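Local coordinates for protein endo-beta-1,4-mannanase (PDB 4CD6) that probably hydrolyses internal beta-1,4-mannosidic bonds in mannans, as an endo-beta-1,4-mannanase of glycoside hydrolase family 113, at residues 12-17 with 312-317; 101-106 with 149-154; 178-183 with 199-204; 228-233 with 277-282. One frame throughout, in Å; residues are numbered along the deposited sequence.

Contact 1: residues 12-17 with 312-317; sequences FIRGMT and RAFSAI
Arg14 lays the aliphatic part of its side chain over one face of the Phe314 ring. Its CB stands 3.9 Å from the ring centroid, a CH-pi contact lying off-centre toward the ring's rim. The two side chains run past each other in opposite directions, Phe314 reaching from the helix to the strand and Arg14 from the strand to the helix. Arg14 CG is anti to its own carbonyl carbon (chi1 -69°), which sends the chain along the phenyl face. CD passes 3.4 Å from Phe314 O, and the chain bends at chi3 on its way to Pro43. The guanidinium plane is steeply turned against the phenyl ring rather than stacked on it, and NH1 is held by the carbonyl of Pro43.

One helical turn on, Ile317 adds a second apolar patch. Its CG2 lies 3.8 Å from Phe12 CD1, and its CD1 is equally near Phe12 CE1. These two side chains cross at about a right angle. No hydrogen bond joins the two segments; the contact rests on CH-pi and van der Waals packing.

The strand and helix segments run roughly antiparallel, with an axis angle of 143° and a closest approach of 9.7 Å. Here the first strand of the TIM barrel meets the last helix, 305-318, which packs outside it. Phe314 also touches Tyr278 of strand 275-283 and Phe266 of helix 255-268. Asn45 bonds the backbone of Arg14.

Contact 2: residues 101-106 with 149-154; sequences GTWRGE and GCEMTT. With IFM (5-hydroxymethyl-3,4-dihydroxypiperidine), chain B.
This is a loop-to-strand-end contact at the C-terminal mouth of the barrel, where the loop after strand 89-98 folds over the end of strand 145-150 beside the bound piperidine. Trp103, Arg104 and Glu151 carry most of it. The indole NE1 donates to Glu151 OE1 at 2.9 Å, with an N-H...O angle of 159°. The oxygen lies near the ring plane and is met nearly along its C-O axis, while ring and carboxylate planes are turned 52° apart. Trp103 CG is anti to the backbone N (chi1 -180°), which carries the indole across to the acid.

Arg104 passes its CD 3.2 Å from Cys150 O and 3.6 Å from Met152 SD. Its NH2 donates to O3 of the piperidine at 3.2 Å; the Val96 carbonyl takes NE and Asn97 OD1 takes NH2. Farther out, Thr154 N donates to Gly105 O at 3.2 Å from above the carbonyl plane. A water bridges Arg104 O and Thr154 OG1.

Glu151 OE2 accepts a hydrogen bond from the piperidine N at 2.6 Å and also bonds Ser201. One carboxylate oxygen thus faces the piperidine and the other is pinned by Trp103, which fixes the rotation of the acid within the sugar-binding site.

Contact 3: residues 178-183 with 199-204; sequences TYNCNH and SSSAYY. With IFM (5-hydroxymethyl-3,4-dihydroxypiperidine), chain B.
Cys181 O accepts the backbone N-H of Ser201 at 2.8 Å, with the donor nearly in line with the carbonyl. The same oxygen takes a CA-H...O contact from Ser200. Cys181 N in turn donates to Ser199 O at 3.0 Å, giving a parallel ladder that pairs Asn180 with Ser199, Cys181 with Ser200 and Asn182 with Ser201. Ser199 OG sits between two oxygens, 3.0 Å from Thr178 OG1 and 3.1 Å from Tyr179 O.

Past the paired strands, His183 turns against Tyr204. Its CG lies between the backbone N and the carbonyl carbon (chi1 64°), and CB sits over the tyrosine face, 4.0 Å from the ring centroid. The imidazole edge points at that face in a T-shaped pair, with planes 74° apart. Ser201 O lies at the imidazole edge and takes weak bonds from His183 N and ND1. Ala202 and Tyr203 are successive centres of inverse gamma turns. At these turns Tyr203 lies against the ligand, its CE2 3.5 Å from C1 of the piperidine, while its hydroxyl bonds Glu231. Ser201 OG bonds Glu151, so residues 199-204 probably help position both acids that bond the ligand nitrogen.

Strands 176-182 and 197-201 are the fifth and sixth of the barrel. Strand 145-150 flanks the first through Thr178 and Asn180, and strand 227-232 flanks the second through Ser200. Tyr179 meets Trp162 of helix 159-172.

Contact 4: residues 228-233 with 277-282; sequences FFMEVG and GYMLWE. With IFM (5-hydroxymethyl-3,4-dihydroxypiperidine), chain B; BMA (beta-D-mannopyranose), chain C.
Two parallel strands are joined by backbone bonds from Phe229 N to Gly277 O at 2.9 Å and from Met279 N to Phe229 O at 2.8 Å, then by Trp281 N to Val232 O at 2.8 Å after a corner at Met230 and Glu231. Just past the corner, the bond from Val232 N to Met279 O is weak.

Phe229 and Tyr278 lie side by side on the same face of the sheet and point the same way, with Phe229 CD2 at 3.9 Å from Tyr278 CD1. Val232 CG1 meets Leu280 CD2 at 3.6 Å on the side covered by helix 255-268. Met230 and Met279 also run alongside each other, their bent chains meeting within the barrel.

These are the seventh and eighth strands of the TIM barrel, and their C-terminal ends carry sugar-binding groups, as expected for this fold. The Glu231 carboxylate stacks on one face of the Trp281 indole, planes 13° apart, with CD 3.4 Å from Trp281 CE3. With chi1 at -169°, Trp281 swings its indole across to lie under the carboxylate and the ligand. C5 of the piperidine rests over the same face. Glu231 OE1 accepts a hydrogen bond from the piperidine N at 2.7 Å, and OE2 is salt-bridged to Lys93. After a cis peptide, Glu282 OE2 accepts a hydrogen bond from O2 of the bound mannose at 2.6 Å.

All four contacts reach the same eight-stranded barrel. Contacts 3 and 4 are buried strand pairs near its middle, while contacts 1 and 2 are only partly buried and lie on opposite sides of the chain's centre, with centres about 27 Å apart. Contact 1 has no hydrogen bond and joins the barrel wall to its outer helix by side-chain packing. It touches contact 4 because strands 13-18 and 275-283 are neighbours, which closes the barrel. Contacts 2, 3 and 4 converge on the piperidine. Glu151 of contact 2 and Glu231 of contact 4 both bond the ligand nitrogen, and they are probably the acid pair of this retaining family.

Contact 1: residues 12-17 with 312-317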
# COMPACT_ATOMS: atom_id res chain seq x y z
N PHE A 12 14.43 2.20 -8.95
CA PHE A 12 13.21 1.52 -9.32
C PHE A 12 12.79 0.55 -8.20
O PHE A 12 13.63 -0.19 -7.67
CB PHE A 12 13.43 0.79 -10.66
CG PHE A 12 12.18 0.22 -11.27
CD1 PHE A 12 11.77 -1.06 -10.96
CD2 PHE A 12 11.42 0.94 -12.19
CE1 PHE A 12 10.64 -1.62 -11.54
CE2 PHE A 12 10.28 0.39 -12.78
CZ PHE A 12 9.88 -0.90 -12.43
N ILE A 13 11.50 0.59 -7.84
CA ILE A 13 10.97 -0.11 -6.67
C ILE A 13 10.55 -1.53 -7.00
O ILE A 13 9.75 -1.74 -7.89
CB ILE A 13 9.76 0.63 -6.08
CG1 ILE A 13 10.20 1.99 -5.53
CG2 ILE A 13 9.10 -0.17 -4.95
CD1 ILE A 13 9.07 2.91 -5.19
N ARG A 14 11.15 -2.47 -6.27
CA ARG A 14 10.85 -3.88 -6.33
C ARG A 14 10.43 -4.23 -4.90
O ARG A 14 11.26 -4.58 -4.03
CB ARG A 14 12.10 -4.64 -6.74
CG ARG A 14 12.49 -4.38 -8.19
CD ARG A 14 13.80 -5.07 -8.49
NE ARG A 14 14.96 -4.33 -7.96
CZ ARG A 14 15.74 -4.74 -6.97
NH1 ARG A 14 15.51 -5.89 -6.33
NH2 ARG A 14 16.79 -3.98 -6.62
N GLY A 15 9.15 -4.10 -4.63
CA GLY A 15 8.72 -4.02 -3.24
C GLY A 15 7.65 -5.00 -2.86
O GLY A 15 6.99 -5.55 -3.71
N MET A 16 7.40 -5.09 -1.55
CA MET A 16 6.35 -5.98 -1.03
C MET A 16 5.73 -5.41 0.23
O MET A 16 6.46 -4.93 1.09
CB MET A 16 6.97 -7.32 -0.73
CG MET A 16 5.98 -8.36 -0.16
SD MET A 16 4.57 -8.86 -1.19
CE MET A 16 5.38 -9.75 -2.50
N THR A 17 4.39 -5.46 0.33
CA THR A 17 3.70 -4.98 1.54
C THR A 17 3.67 -6.12 2.57
O THR A 17 3.41 -7.27 2.21
CB THR A 17 2.27 -4.53 1.23
OG1 THR A 17 2.31 -3.48 0.26
CG2 THR A 17 1.58 -4.01 2.48
N ARG A 312 12.05 -13.44 -11.72
CA ARG A 312 12.61 -13.33 -13.07
C ARG A 312 12.53 -11.88 -13.51
O ARG A 312 13.50 -11.31 -14.00
CB ARG A 312 11.77 -14.21 -14.02
CG ARG A 312 12.49 -14.80 -15.22
CD ARG A 312 11.67 -15.95 -15.77
NE ARG A 312 10.35 -15.49 -16.22
CZ ARG A 312 9.18 -16.13 -16.05
NH1 ARG A 312 9.08 -17.30 -15.41
NH2 ARG A 312 8.08 -15.55 -16.53
N ALA A 313 11.37 -11.27 -13.30
CA ALA A 313 11.18 -9.90 -13.69
C ALA A 313 12.06 -8.96 -12.83
O ALA A 313 12.77 -8.10 -13.36
CB ALA A 313 9.70 -9.53 -13.62
N PHE A 314 12.02 -9.14 -11.52
CA PHE A 314 12.75 -8.27 -10.59
C PHE A 314 14.27 -8.47 -10.66
O PHE A 314 15.06 -7.50 -10.57
CB PHE A 314 12.22 -8.51 -9.17
CG PHE A 314 10.93 -7.80 -8.86
CD1 PHE A 314 10.15 -7.20 -9.86
CD2 PHE A 314 10.47 -7.74 -7.54
CE1 PHE A 314 8.97 -6.54 -9.53
CE2 PHE A 314 9.31 -7.08 -7.22
CZ PHE A 314 8.55 -6.48 -8.20
N SER A 315 14.69 -9.72 -10.84
CA SER A 315 16.12 -10.03 -11.00
C SER A 315 16.67 -9.46 -12.31
O SER A 315 17.77 -8.91 -12.35
CB SER A 315 16.39 -11.54 -10.86
OG SER A 315 16.21 -11.91 -9.49
N ALA A 316 15.88 -9.54 -13.38
CA ALA A 316 16.25 -8.89 -14.65
C ALA A 316 16.45 -7.38 -14.45
O ALA A 316 17.38 -6.79 -15.03
CB ALA A 316 15.13 -9.11 -15.68
N ILE A 317 15.58 -6.75 -13.66
CA ILE A 317 15.64 -5.29 -13.45
C ILE A 317 16.89 -4.94 -12.66
O ILE A 317 17.67 -4.09 -13.07
CB ILE A 317 14.36 -4.76 -12.74
CG1 ILE A 317 13.20 -4.71 -13.74
CG2 ILE A 317 14.58 -3.38 -12.15
CD1 ILE A 317 11.84 -4.89 -13.11

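Contact 2: residues 101-106 with 149-154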
# COMPACT_ATOMS: atom_id res chain seq x y z
N GLY A 101 -16.79 -3.57 8.04
CA GLY A 101 -16.27 -4.06 6.76
C GLY A 101 -16.51 -3.15 5.56
O GLY A 101 -16.29 -3.56 4.43
N THR A 102 -16.97 -1.92 5.79
CA THR A 102 -17.14 -0.95 4.72
C THR A 102 -15.76 -0.49 4.23
O THR A 102 -14.92 -0.10 5.04
CB THR A 102 -17.89 0.31 5.18
OG1 THR A 102 -19.13 -0.06 5.79
CG2 THR A 102 -18.15 1.25 4.00
N TRP A 103 -15.54 -0.55 2.92
CA TRP A 103 -14.33 0.03 2.30
C TRP A 103 -14.10 1.50 2.69
O TRP A 103 -15.01 2.33 2.62
CB TRP A 103 -14.44 -0.10 0.77
CG TRP A 103 -13.29 0.44 -0.02
CD1 TRP A 103 -11.97 0.17 0.16
CD2 TRP A 103 -13.37 1.31 -1.16
NE1 TRP A 103 -11.21 0.84 -0.78
CE2 TRP A 103 -12.05 1.53 -1.61
CE3 TRP A 103 -14.42 1.91 -1.85
CZ2 TRP A 103 -11.77 2.35 -2.70
CZ3 TRP A 103 -14.14 2.71 -2.94
CH2 TRP A 103 -12.83 2.94 -3.34
N ARG A 104 -12.86 1.81 3.05
CA ARG A 104 -12.51 3.16 3.44
C ARG A 104 -12.69 4.21 2.33
O ARG A 104 -12.79 5.40 2.60
CB ARG A 104 -11.07 3.17 3.96
CG ARG A 104 -10.01 2.95 2.86
CD ARG A 104 -8.63 2.84 3.47
NE ARG A 104 -8.38 1.49 3.98
CZ ARG A 104 -7.72 0.54 3.34
NH1 ARG A 104 -7.18 0.77 2.13
NH2 ARG A 104 -7.55 -0.63 3.91
N GLY A 105 -12.73 3.77 1.07
CA GLY A 105 -12.98 4.68 -0.04
C GLY A 105 -14.41 5.18 -0.15
O GLY A 105 -14.70 6.02 -1.00
N GLU A 106 -15.28 4.69 0.73
CA GLU A 106 -16.69 5.05 0.76
C GLU A 106 -17.14 5.72 2.07
O GLU A 106 -18.34 5.83 2.32
CB GLU A 106 -17.53 3.78 0.58
CG GLU A 106 -17.67 3.36 -0.85
CD GLU A 106 -18.30 1.99 -0.99
OE1 GLU A 106 -18.47 1.31 0.03
OE2 GLU A 106 -18.61 1.59 -2.13
N GLY A 149 -2.01 8.26 2.70
CA GLY A 149 -3.34 7.73 2.55
C GLY A 149 -3.43 6.68 1.47
O GLY A 149 -2.54 6.57 0.60
N CYS A 150 -4.54 5.95 1.51
CA CYS A 150 -4.74 4.79 0.68
C CYS A 150 -6.20 4.65 0.26
O CYS A 150 -7.07 4.35 1.09
CB CYS A 150 -4.31 3.54 1.45
SG CYS A 150 -4.46 2.04 0.51
N GLU A 151 -6.48 4.88 -1.02
CA GLU A 151 -7.80 4.58 -1.60
C GLU A 151 -8.95 5.41 -1.03
O GLU A 151 -10.09 4.95 -0.96
CB GLU A 151 -8.11 3.08 -1.47
CG GLU A 151 -7.17 2.17 -2.24
CD GLU A 151 -7.39 0.71 -2.01
OE1 GLU A 151 -8.46 0.34 -1.47
OE2 GLU A 151 -6.48 -0.07 -2.42
N MET A 152 -8.66 6.63 -0.62
CA MET A 152 -9.68 7.45 0.06
C MET A 152 -10.50 8.23 -0.95
O MET A 152 -10.51 9.45 -0.92
CB MET A 152 -9.06 8.37 1.10
CG MET A 152 -8.11 7.69 2.09
SD MET A 152 -8.88 6.41 3.06
CE MET A 152 -9.75 7.51 4.19
N THR A 153 -11.22 7.52 -1.83
CA THR A 153 -11.91 8.18 -2.93
C THR A 153 -12.88 9.28 -2.52
O THR A 153 -12.83 10.37 -3.08
CB THR A 153 -12.56 7.15 -3.85
OG1 THR A 153 -11.53 6.36 -4.39
CG2 THR A 153 -13.31 7.83 -4.99
N THR A 154 -13.72 9.02 -1.52
CA THR A 154 -14.66 10.04 -1.08
C THR A 154 -14.00 11.19 -0.37
O THR A 154 -14.55 12.29 -0.35
CB THR A 154 -15.76 9.47 -0.18
OG1 THR A 154 -15.18 8.66 0.85
CG2 THR A 154 -16.70 8.63 -1.02
O4 IFM B . -6.65 -5.80 1.10
C4 IFM B . -7.15 -4.71 0.30
C3 IFM B . -6.76 -3.41 0.99
O3 IFM B . -7.53 -3.29 2.19
C2 IFM B . -6.90 -2.16 0.11
N IFM B . -6.58 -2.43 -1.30
C1 IFM B . -7.04 -3.66 -1.95
C5 IFM B . -6.56 -4.83 -1.10
C6 IFM B . -6.81 -6.19 -1.77
O6 IFM B . -8.20 -6.52 -1.92
O HOH W 1 -12.53 8.03 1.42

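Contact 3: residues 178-183 with 199-204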
# COMPACT_ATOMS: atom_id res chain seq x y z
N THR A 178 4.25 9.82 -0.27
CA THR A 178 3.32 9.49 -1.35
C THR A 178 1.89 9.45 -0.84
O THR A 178 1.66 9.35 0.39
CB THR A 178 3.68 8.17 -2.06
OG1 THR A 178 2.92 8.09 -3.27
CG2 THR A 178 3.40 6.94 -1.14
N TYR A 179 0.95 9.61 -1.77
CA TYR A 179 -0.47 9.31 -1.53
C TYR A 179 -0.84 8.23 -2.52
O TYR A 179 -0.47 8.31 -3.68
CB TYR A 179 -1.40 10.54 -1.71
CG TYR A 179 -2.86 10.15 -1.65
CD1 TYR A 179 -3.45 9.80 -0.44
CD2 TYR A 179 -3.64 10.11 -2.79
CE1 TYR A 179 -4.78 9.36 -0.40
CE2 TYR A 179 -4.95 9.68 -2.77
CZ TYR A 179 -5.53 9.34 -1.54
OH TYR A 179 -6.83 8.87 -1.50
N ASN A 180 -1.58 7.21 -2.05
CA ASN A 180 -1.95 6.01 -2.83
C ASN A 180 -3.43 6.09 -3.14
O ASN A 180 -4.28 5.92 -2.25
CB ASN A 180 -1.55 4.81 -1.99
CG ASN A 180 -2.13 3.46 -2.43
OD1 ASN A 180 -2.76 3.25 -3.48
ND2 ASN A 180 -1.81 2.50 -1.62
N CYS A 181 -3.76 6.42 -4.40
CA CYS A 181 -5.13 6.51 -4.81
C CYS A 181 -5.58 5.15 -5.34
O CYS A 181 -4.76 4.28 -5.57
CB CYS A 181 -5.30 7.59 -5.87
SG CYS A 181 -4.63 7.19 -7.49
N ASN A 182 -6.88 4.95 -5.49
CA ASN A 182 -7.39 3.72 -6.06
C ASN A 182 -7.16 3.69 -7.56
O ASN A 182 -7.06 4.72 -8.20
CB ASN A 182 -8.88 3.63 -5.80
CG ASN A 182 -9.38 2.22 -5.86
OD1 ASN A 182 -8.60 1.28 -5.77
ND2 ASN A 182 -10.67 2.07 -6.07
N HIS A 183 -7.13 2.51 -8.14
CA HIS A 183 -7.16 2.43 -9.59
C HIS A 183 -8.33 3.25 -10.16
O HIS A 183 -9.44 3.30 -9.60
CB HIS A 183 -7.23 1.00 -10.05
CG HIS A 183 -8.47 0.30 -9.63
ND1 HIS A 183 -8.60 -0.35 -8.42
CD2 HIS A 183 -9.67 0.20 -10.24
CE1 HIS A 183 -9.81 -0.85 -8.32
NE2 HIS A 183 -10.49 -0.52 -9.40
N SER A 199 1.15 7.57 -6.50
CA SER A 199 1.02 6.12 -6.47
C SER A 199 -0.42 5.67 -6.47
O SER A 199 -1.34 6.44 -6.10
CB SER A 199 1.77 5.46 -5.32
OG SER A 199 1.16 5.76 -4.09
N SER A 200 -0.61 4.42 -6.91
CA SER A 200 -1.96 3.90 -7.01
C SER A 200 -2.05 2.42 -6.65
O SER A 200 -1.04 1.72 -6.56
CB SER A 200 -2.55 4.17 -8.38
OG SER A 200 -1.96 3.33 -9.35
N SER A 201 -3.30 2.00 -6.37
CA SER A 201 -3.65 0.60 -6.11
C SER A 201 -4.10 0.04 -7.44
O SER A 201 -5.30 0.10 -7.83
CB SER A 201 -4.75 0.51 -5.05
OG SER A 201 -4.25 0.75 -3.75
N ALA A 202 -3.12 -0.43 -8.17
CA ALA A 202 -3.26 -0.69 -9.61
C ALA A 202 -3.82 -2.07 -9.89
O ALA A 202 -3.21 -2.90 -10.59
CB ALA A 202 -1.93 -0.49 -10.31
N TYR A 203 -5.01 -2.30 -9.35
CA TYR A 203 -5.69 -3.61 -9.47
C TYR A 203 -6.47 -3.60 -10.79
O TYR A 203 -7.69 -3.63 -10.80
CB TYR A 203 -6.60 -3.85 -8.27
CG TYR A 203 -5.85 -4.03 -6.97
CD1 TYR A 203 -5.20 -5.23 -6.67
CD2 TYR A 203 -5.83 -3.02 -6.01
CE1 TYR A 203 -4.52 -5.41 -5.49
CE2 TYR A 203 -5.14 -3.19 -4.82
CZ TYR A 203 -4.50 -4.38 -4.57
OH TYR A 203 -3.82 -4.56 -3.40
N TYR A 204 -5.74 -3.54 -11.90
CA TYR A 204 -6.34 -3.55 -13.23
C TYR A 204 -6.59 -4.98 -13.69
O TYR A 204 -5.69 -5.80 -13.60
CB TYR A 204 -5.51 -2.75 -14.26
CG TYR A 204 -5.48 -1.26 -13.90
CD1 TYR A 204 -6.64 -0.47 -14.05
CD2 TYR A 204 -4.32 -0.65 -13.41
CE1 TYR A 204 -6.65 0.87 -13.67
CE2 TYR A 204 -4.31 0.70 -13.05
CZ TYR A 204 -5.47 1.45 -13.17
OH TYR A 204 -5.48 2.79 -12.81
O4 IFM B . -6.65 -5.80 1.10
C4 IFM B . -7.15 -4.71 0.30
C3 IFM B . -6.76 -3.41 0.99
O3 IFM B . -7.53 -3.29 2.19
C2 IFM B . -6.90 -2.16 0.11
N IFM B . -6.58 -2.43 -1.30
C1 IFM B . -7.04 -3.66 -1.95
C5 IFM B . -6.56 -4.83 -1.10
C6 IFM B . -6.81 -6.19 -1.77
O6 IFM B . -8.20 -6.52 -1.92

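Contact 4: residues 228-233 with 277-282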
# COMPACT_ATOMS: atom_id res chain seq x y z
N PHE A 228 4.31 5.32 -9.29
CA PHE A 228 4.50 3.89 -9.04
C PHE A 228 3.23 3.27 -8.49
O PHE A 228 2.24 3.94 -8.25
CB PHE A 228 5.73 3.58 -8.20
CG PHE A 228 5.57 3.85 -6.73
CD1 PHE A 228 5.66 5.11 -6.22
CD2 PHE A 228 5.42 2.80 -5.85
CE1 PHE A 228 5.53 5.35 -4.85
CE2 PHE A 228 5.31 3.01 -4.49
CZ PHE A 228 5.38 4.28 -3.98
N PHE A 229 3.27 1.96 -8.31
CA PHE A 229 2.10 1.25 -7.78
C PHE A 229 2.35 0.93 -6.31
O PHE A 229 3.24 0.15 -6.01
CB PHE A 229 1.86 -0.01 -8.58
CG PHE A 229 1.62 0.22 -10.06
CD1 PHE A 229 0.97 1.36 -10.53
CD2 PHE A 229 2.00 -0.75 -10.99
CE1 PHE A 229 0.74 1.55 -11.90
CE2 PHE A 229 1.77 -0.58 -12.33
CZ PHE A 229 1.12 0.57 -12.78
N MET A 230 1.60 1.59 -5.41
CA MET A 230 1.76 1.34 -3.99
C MET A 230 1.04 0.06 -3.57
O MET A 230 1.39 -0.51 -2.56
CB MET A 230 1.27 2.50 -3.11
CG MET A 230 2.36 3.41 -2.54
SD MET A 230 3.57 2.57 -1.48
CE MET A 230 2.51 1.65 -0.43
N GLU A 231 0.08 -0.37 -4.36
CA GLU A 231 -0.43 -1.75 -4.24
C GLU A 231 -0.63 -2.30 -5.62
O GLU A 231 -1.19 -1.65 -6.49
CB GLU A 231 -1.79 -1.84 -3.53
CG GLU A 231 -1.85 -1.26 -2.15
CD GLU A 231 -3.16 -1.57 -1.44
OE1 GLU A 231 -3.93 -2.46 -1.87
OE2 GLU A 231 -3.42 -0.91 -0.41
N VAL A 232 -0.22 -3.54 -5.81
CA VAL A 232 -0.61 -4.28 -6.99
C VAL A 232 -0.48 -5.76 -6.67
O VAL A 232 0.46 -6.18 -5.98
CB VAL A 232 0.21 -3.83 -8.22
CG1 VAL A 232 1.68 -4.16 -8.08
CG2 VAL A 232 -0.42 -4.37 -9.50
N GLY A 233 -1.45 -6.55 -7.12
CA GLY A 233 -1.46 -7.97 -6.78
C GLY A 233 -2.74 -8.64 -7.27
O GLY A 233 -3.64 -8.01 -7.88
N GLY A 277 7.98 1.76 -10.46
CA GLY A 277 7.90 0.38 -9.99
C GLY A 277 6.69 -0.10 -9.19
O GLY A 277 5.59 0.45 -9.29
N TYR A 278 6.95 -1.13 -8.40
CA TYR A 278 5.90 -2.05 -7.91
C TYR A 278 6.04 -2.33 -6.44
O TYR A 278 7.07 -2.89 -6.01
CB TYR A 278 6.07 -3.37 -8.60
CG TYR A 278 6.07 -3.37 -10.12
CD1 TYR A 278 4.89 -3.40 -10.83
CD2 TYR A 278 7.25 -3.38 -10.84
CE1 TYR A 278 4.88 -3.43 -12.22
CE2 TYR A 278 7.25 -3.42 -12.23
CZ TYR A 278 6.07 -3.43 -12.91
OH TYR A 278 6.06 -3.48 -14.29
N MET A 279 5.01 -1.96 -5.66
CA MET A 279 4.93 -2.38 -4.26
C MET A 279 3.82 -3.43 -4.21
O MET A 279 2.61 -3.14 -4.28
CB MET A 279 4.64 -1.19 -3.36
CG MET A 279 4.93 -1.43 -1.91
SD MET A 279 6.67 -1.38 -1.48
CE MET A 279 7.05 0.35 -1.67
N LEU A 280 4.24 -4.67 -4.17
CA LEU A 280 3.32 -5.78 -4.30
C LEU A 280 2.44 -5.94 -3.07
O LEU A 280 2.82 -5.56 -1.96
CB LEU A 280 4.07 -7.07 -4.63
CG LEU A 280 4.91 -7.10 -5.92
CD1 LEU A 280 5.43 -8.50 -6.21
CD2 LEU A 280 4.16 -6.55 -7.10
N TRP A 281 1.25 -6.49 -3.30
CA TRP A 281 0.26 -6.77 -2.25
C TRP A 281 0.06 -8.27 -2.32
O TRP A 281 -0.34 -8.75 -3.36
CB TRP A 281 -1.07 -6.08 -2.55
CG TRP A 281 -2.01 -6.12 -1.39
CD1 TRP A 281 -2.99 -7.06 -1.17
CD2 TRP A 281 -2.07 -5.21 -0.29
NE1 TRP A 281 -3.64 -6.79 -0.00
CE2 TRP A 281 -3.10 -5.66 0.55
CE3 TRP A 281 -1.36 -4.06 0.06
CZ2 TRP A 281 -3.42 -5.00 1.73
CZ3 TRP A 281 -1.68 -3.40 1.22
CH2 TRP A 281 -2.71 -3.87 2.05
N GLU A 282 0.37 -9.05 -1.28
CA GLU A 282 0.90 -8.66 0.01
C GLU A 282 1.59 -9.88 0.60
O GLU A 282 1.54 -10.98 0.02
CB GLU A 282 -0.23 -8.19 0.96
CG GLU A 282 -1.27 -9.30 1.24
CD GLU A 282 -2.32 -8.93 2.25
OE1 GLU A 282 -2.01 -8.24 3.23
OE2 GLU A 282 -3.46 -9.41 2.09
O4 IFM B . -6.65 -5.80 1.10
C4 IFM B . -7.15 -4.71 0.30
C3 IFM B . -6.76 -3.41 0.99
O3 IFM B . -7.53 -3.29 2.19
C2 IFM B . -6.90 -2.16 0.11
N IFM B . -6.58 -2.43 -1.30
C1 IFM B . -7.04 -3.66 -1.95
C5 IFM B . -6.56 -4.83 -1.10
C6 IFM B . -6.81 -6.19 -1.77
O6 IFM B . -8.20 -6.52 -1.92
C1 BMA C . -7.42 -6.78 1.81
C2 BMA C . -6.70 -8.07 2.16
C3 BMA C . -7.60 -8.79 3.16
C4 BMA C . -7.89 -7.88 4.35
C5 BMA C . -8.40 -6.49 3.93
C6 BMA C . -8.60 -5.60 5.17
O2 BMA C . -5.39 -7.82 2.72
O3 BMA C . -6.98 -9.98 3.65
O4 BMA C . -8.88 -8.50 5.16
O5 BMA C . -7.50 -5.93 2.96
O6 BMA C . -9.01 -4.27 4.83